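Local coordinates for protein autolysin E (Staphylococcus aureus, PDB 4PI8) that probably cleaves the glycan strands of peptidoglycan as a cell-wall glycosidase of the endo-beta-N-acetylglucosaminidase type, and binds a NAG-NAM disaccharide here in an engineered catalytic mutant, at residues Asp53-Met65 against Met208-Ile222. The protein carries 1 engineered substitution. Sequence-based numbering, arbitrary orientation.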
# COMPACT_ATOMS: atom_id res chain seq x y z
N ASP A 53 -9.81 -3.61 13.10
CA ASP A 53 -8.65 -4.47 12.91
C ASP A 53 -8.34 -4.78 11.44
O ASP A 53 -7.67 -5.77 11.11
CB ASP A 53 -8.79 -5.73 13.77
CG ASP A 53 -8.35 -5.48 15.24
OD1 ASP A 53 -8.21 -4.28 15.64
OD2 ASP A 53 -8.14 -6.46 15.98
N MET A 54 -8.75 -3.89 10.54
CA MET A 54 -8.41 -3.98 9.09
C MET A 54 -6.91 -4.07 8.86
O MET A 54 -6.53 -4.70 7.90
CB MET A 54 -8.86 -2.74 8.26
CG MET A 54 -10.17 -2.75 7.47
SD MET A 54 -10.56 -4.34 6.73
CE MET A 54 -11.52 -4.77 8.11
N LYS A 55 -6.08 -3.41 9.70
CA LYS A 55 -4.64 -3.45 9.45
C LYS A 55 -4.05 -4.84 9.72
O LYS A 55 -2.90 -5.10 9.32
CB LYS A 55 -3.89 -2.33 10.05
CG LYS A 55 -3.82 -2.33 11.54
CD LYS A 55 -2.89 -1.25 12.03
CE LYS A 55 -3.55 0.06 12.43
NZ LYS A 55 -2.62 0.96 13.17
N TYR A 56 -4.80 -5.71 10.40
CA TYR A 56 -4.31 -7.03 10.78
C TYR A 56 -4.98 -8.12 10.00
O TYR A 56 -4.78 -9.30 10.24
CB TYR A 56 -4.54 -7.20 12.29
CG TYR A 56 -3.89 -6.14 13.11
CD1 TYR A 56 -2.53 -5.98 13.20
CD2 TYR A 56 -4.69 -5.21 13.80
CE1 TYR A 56 -1.98 -4.97 13.95
CE2 TYR A 56 -4.11 -4.21 14.56
CZ TYR A 56 -2.76 -4.10 14.64
OH TYR A 56 -2.17 -3.06 15.38
N MET A 57 -5.78 -7.76 9.01
CA MET A 57 -6.55 -8.68 8.19
C MET A 57 -5.79 -9.14 6.96
O MET A 57 -5.21 -8.31 6.21
CB MET A 57 -7.85 -8.02 7.79
CG MET A 57 -8.80 -8.96 7.12
SD MET A 57 -10.24 -8.15 6.40
CE MET A 57 -9.39 -7.44 4.97
N ASP A 58 -5.84 -10.42 6.64
CA ASP A 58 -5.16 -10.99 5.51
C ASP A 58 -5.78 -10.42 4.23
O ASP A 58 -7.01 -10.54 4.02
CB ASP A 58 -5.35 -12.51 5.58
CG ASP A 58 -4.75 -13.25 4.46
OD1 ASP A 58 -4.27 -12.74 3.47
OD2 ASP A 58 -4.72 -14.54 4.56
N ILE A 59 -4.99 -9.69 3.44
CA ILE A 59 -5.42 -9.06 2.17
C ILE A 59 -5.02 -9.83 0.94
O ILE A 59 -5.12 -9.35 -0.18
CB ILE A 59 -5.01 -7.55 2.13
CG1 ILE A 59 -3.54 -7.38 2.51
CG2 ILE A 59 -5.93 -6.76 3.03
CD1 ILE A 59 -2.97 -6.01 2.30
N THR A 60 -4.63 -11.09 1.17
CA THR A 60 -4.33 -12.00 0.09
C THR A 60 -5.54 -12.80 -0.24
O THR A 60 -5.30 -13.78 -1.04
CB THR A 60 -3.13 -12.93 0.44
OG1 THR A 60 -3.58 -13.98 1.33
CG2 THR A 60 -2.04 -12.20 1.05
N GLU A 61 -6.67 -12.55 0.42
CA GLU A 61 -7.98 -13.18 0.16
C GLU A 61 -8.87 -12.17 -0.54
O GLU A 61 -9.11 -11.04 -0.06
CB GLU A 61 -8.67 -13.62 1.43
CG GLU A 61 -8.02 -14.67 2.34
CD GLU A 61 -7.41 -15.87 1.63
OE1 GLU A 61 -7.82 -16.23 0.50
OE2 GLU A 61 -6.47 -16.45 2.24
N LYS A 62 -9.47 -12.64 -1.61
CA LYS A 62 -10.31 -11.85 -2.49
C LYS A 62 -11.64 -11.56 -1.88
O LYS A 62 -12.05 -12.23 -0.90
CB LYS A 62 -10.48 -12.55 -3.77
CG LYS A 62 -9.14 -12.79 -4.47
CD LYS A 62 -9.29 -13.47 -5.81
CE LYS A 62 -9.70 -14.93 -5.63
NZ LYS A 62 -9.78 -15.61 -6.93
N VAL A 63 -12.31 -10.55 -2.41
CA VAL A 63 -13.62 -10.18 -1.92
C VAL A 63 -14.64 -10.17 -3.07
O VAL A 63 -14.31 -9.89 -4.23
CB VAL A 63 -13.66 -8.84 -1.15
CG1 VAL A 63 -12.95 -8.99 0.17
CG2 VAL A 63 -13.12 -7.72 -1.99
N PRO A 64 -15.90 -10.46 -2.75
CA PRO A 64 -16.96 -10.53 -3.74
C PRO A 64 -17.49 -9.16 -4.07
O PRO A 64 -18.49 -8.70 -3.53
CB PRO A 64 -18.01 -11.42 -3.04
CG PRO A 64 -17.90 -11.10 -1.62
CD PRO A 64 -16.38 -10.92 -1.42
N MET A 65 -16.80 -8.51 -4.98
CA MET A 65 -17.15 -7.18 -5.49
C MET A 65 -17.26 -7.25 -6.98
O MET A 65 -16.30 -7.57 -7.66
CB MET A 65 -16.08 -6.12 -5.09
CG MET A 65 -16.09 -5.80 -3.61
SD MET A 65 -17.41 -4.68 -3.07
CE MET A 65 -16.73 -3.16 -3.72
N MET A 208 -10.65 1.01 3.74
CA MET A 208 -11.11 -0.33 3.61
C MET A 208 -12.32 -0.59 4.47
O MET A 208 -13.27 -1.22 4.02
CB MET A 208 -10.05 -1.36 4.01
CG MET A 208 -8.92 -1.42 2.99
SD MET A 208 -7.60 -2.57 3.48
CE MET A 208 -8.47 -4.06 3.40
N ASP A 209 -12.26 -0.11 5.71
CA ASP A 209 -13.39 -0.39 6.62
C ASP A 209 -14.67 0.28 6.08
O ASP A 209 -15.74 -0.35 6.15
CB ASP A 209 -13.06 0.11 8.02
CG ASP A 209 -13.75 -0.70 9.10
OD1 ASP A 209 -14.20 -1.84 8.89
OD2 ASP A 209 -13.74 -0.18 10.22
N LYS A 210 -14.54 1.50 5.61
CA LYS A 210 -15.71 2.18 5.05
C LYS A 210 -16.30 1.34 3.89
O LYS A 210 -17.52 1.16 3.77
CB LYS A 210 -15.33 3.58 4.62
CG LYS A 210 -16.46 4.58 4.44
CD LYS A 210 -15.87 5.96 4.14
CE LYS A 210 -15.73 6.78 5.38
NZ LYS A 210 -15.41 8.18 5.03
N SER A 211 -15.44 0.84 3.00
CA SER A 211 -15.94 0.10 1.85
C SER A 211 -16.53 -1.24 2.27
O SER A 211 -17.56 -1.68 1.71
CB SER A 211 -14.80 -0.11 0.86
OG SER A 211 -14.31 1.09 0.39
N TYR A 212 -15.94 -1.91 3.26
CA TYR A 212 -16.50 -3.16 3.78
C TYR A 212 -17.93 -2.90 4.30
O TYR A 212 -18.82 -3.71 4.05
CB TYR A 212 -15.65 -3.80 4.92
CG TYR A 212 -14.60 -4.75 4.43
CD1 TYR A 212 -13.61 -4.35 3.56
CD2 TYR A 212 -14.61 -6.06 4.82
CE1 TYR A 212 -12.71 -5.29 3.07
CE2 TYR A 212 -13.69 -6.99 4.34
CZ TYR A 212 -12.75 -6.55 3.45
OH TYR A 212 -11.85 -7.49 2.96
N LYS A 213 -18.09 -1.82 5.07
CA LYS A 213 -19.40 -1.56 5.69
C LYS A 213 -20.38 -1.05 4.65
O LYS A 213 -21.63 -1.26 4.82
CB LYS A 213 -19.25 -0.65 6.87
CG LYS A 213 -18.52 -1.29 8.02
CD LYS A 213 -18.26 -0.43 9.24
CE LYS A 213 -17.45 -1.21 10.26
NZ LYS A 213 -17.24 -0.52 11.54
N GLN A 214 -19.94 -0.43 3.58
CA GLN A 214 -20.80 0.04 2.51
C GLN A 214 -21.41 -1.14 1.80
O GLN A 214 -22.60 -1.09 1.41
CB GLN A 214 -20.05 0.94 1.52
CG GLN A 214 -20.88 1.43 0.35
CD GLN A 214 -20.24 2.46 -0.48
OE1 GLN A 214 -19.23 3.01 -0.10
NE2 GLN A 214 -20.83 2.77 -1.58
N PHE A 215 -20.67 -2.23 1.56
CA PHE A 215 -21.15 -3.36 0.75
C PHE A 215 -21.49 -4.57 1.59
O PHE A 215 -21.92 -5.60 1.04
CB PHE A 215 -20.13 -3.64 -0.35
CG PHE A 215 -20.04 -2.53 -1.36
CD1 PHE A 215 -21.06 -2.32 -2.29
CD2 PHE A 215 -19.03 -1.62 -1.30
CE1 PHE A 215 -20.95 -1.25 -3.19
CE2 PHE A 215 -18.94 -0.55 -2.18
CZ PHE A 215 -19.91 -0.39 -3.15
N GLY A 216 -21.27 -4.54 2.89
CA GLY A 216 -21.59 -5.67 3.75
C GLY A 216 -20.64 -6.83 3.56
O GLY A 216 -21.04 -8.02 3.58
N ILE A 217 -19.37 -6.52 3.39
CA ILE A 217 -18.36 -7.56 3.16
C ILE A 217 -17.88 -8.15 4.49
O ILE A 217 -17.60 -7.45 5.46
CB ILE A 217 -17.15 -6.96 2.38
CG1 ILE A 217 -17.57 -6.25 1.08
CG2 ILE A 217 -16.14 -8.05 2.05
CD1 ILE A 217 -18.27 -7.09 0.05
N LYS A 218 -17.70 -9.46 4.50
CA LYS A 218 -17.15 -10.15 5.68
C LYS A 218 -15.62 -10.10 5.70
O LYS A 218 -15.00 -10.41 4.71
CB LYS A 218 -17.61 -11.61 5.67
CG LYS A 218 -17.59 -12.23 7.06
CD LYS A 218 -17.41 -13.75 7.09
CE LYS A 218 -17.29 -14.25 8.54
NZ LYS A 218 -16.26 -13.48 9.30
N LYS A 219 -15.07 -9.82 6.85
CA LYS A 219 -13.61 -9.79 7.09
C LYS A 219 -13.01 -11.18 7.02
O LYS A 219 -13.65 -12.13 7.49
CB LYS A 219 -13.32 -9.22 8.47
CG LYS A 219 -13.61 -7.74 8.59
CD LYS A 219 -13.12 -7.18 9.92
CE LYS A 219 -14.08 -7.51 11.05
NZ LYS A 219 -13.40 -7.58 12.38
N ASP A 220 -11.79 -11.31 6.48
CA ASP A 220 -11.03 -12.54 6.44
C ASP A 220 -10.23 -12.59 7.74
O ASP A 220 -10.50 -11.87 8.71
CB ASP A 220 -10.11 -12.57 5.17
CG ASP A 220 -10.88 -12.94 3.85
OD1 ASP A 220 -11.41 -14.11 3.77
OD2 ASP A 220 -10.94 -12.09 2.88
N ASP A 221 -9.24 -13.47 7.76
CA ASP A 221 -8.56 -13.81 8.98
C ASP A 221 -7.79 -12.65 9.56
O ASP A 221 -7.08 -11.91 8.83
CB ASP A 221 -7.58 -14.99 8.72
CG ASP A 221 -8.31 -16.29 8.32
OD1 ASP A 221 -9.37 -16.60 8.95
OD2 ASP A 221 -7.84 -16.98 7.38
N ILE A 222 -7.89 -12.47 10.85
CA ILE A 222 -7.20 -11.46 11.57
C ILE A 222 -6.09 -12.11 12.38
O ILE A 222 -6.29 -13.11 13.10
CB ILE A 222 -8.10 -10.76 12.61
CG1 ILE A 222 -9.39 -10.21 11.94
CG2 ILE A 222 -7.32 -9.73 13.40
CD1 ILE A 222 -9.18 -9.25 10.80
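Extended through its first two torsions (chi1 -171°, chi2 -171°) and bent only at the third, Met57 reaches from the 53-65 loop to the hydroxyl end of Tyr212, its CE 3.2 Å from Tyr212 OH. Met54, in the conformer described, instead bends at chi2 and chi3, which lays its sulfur over one face of the same ring, SD 4.4 Å from the Tyr212 ring centroid and 11° off the ring normal. The two sulfurs thus make different Met-aromatic contacts, since Met57 SD stands obliquely to the ring. Met208 closes the group from the helix: its CB packs on Met54 CG, and its CE lies 3.7 Å from Ile59 CG2. Tyr212 OH, flanked by Met57 CE and Val63 CG1, is hydrogen-bonded to Asn97 ND2. In this lysozyme-clan protein the Ile59 side chain is about 13 Å from the bound N-acetylmuramic acid, and the loop between helices 38-45 and 67-74 runs beside helix 200-215 and the tail that leaves it at Gly216. A single beta bridge between Met57 and Ile222 joins loop and tail, with Asp58 N donating to Asp221 O at 2.9 Å. Beside it Ile222 CD1 presses on Met57 CB, at 3.5 Å. The bond from Thr60 N to Asp58 OD1 makes an Asx turn, and Thr60 OG1 adds a second to the same oxygen, on its syn lone pair. Met65 CE lies over one Phe215 face, 4.0 Å from the ring centroid, and Met65 SD meets Ile217 CD1.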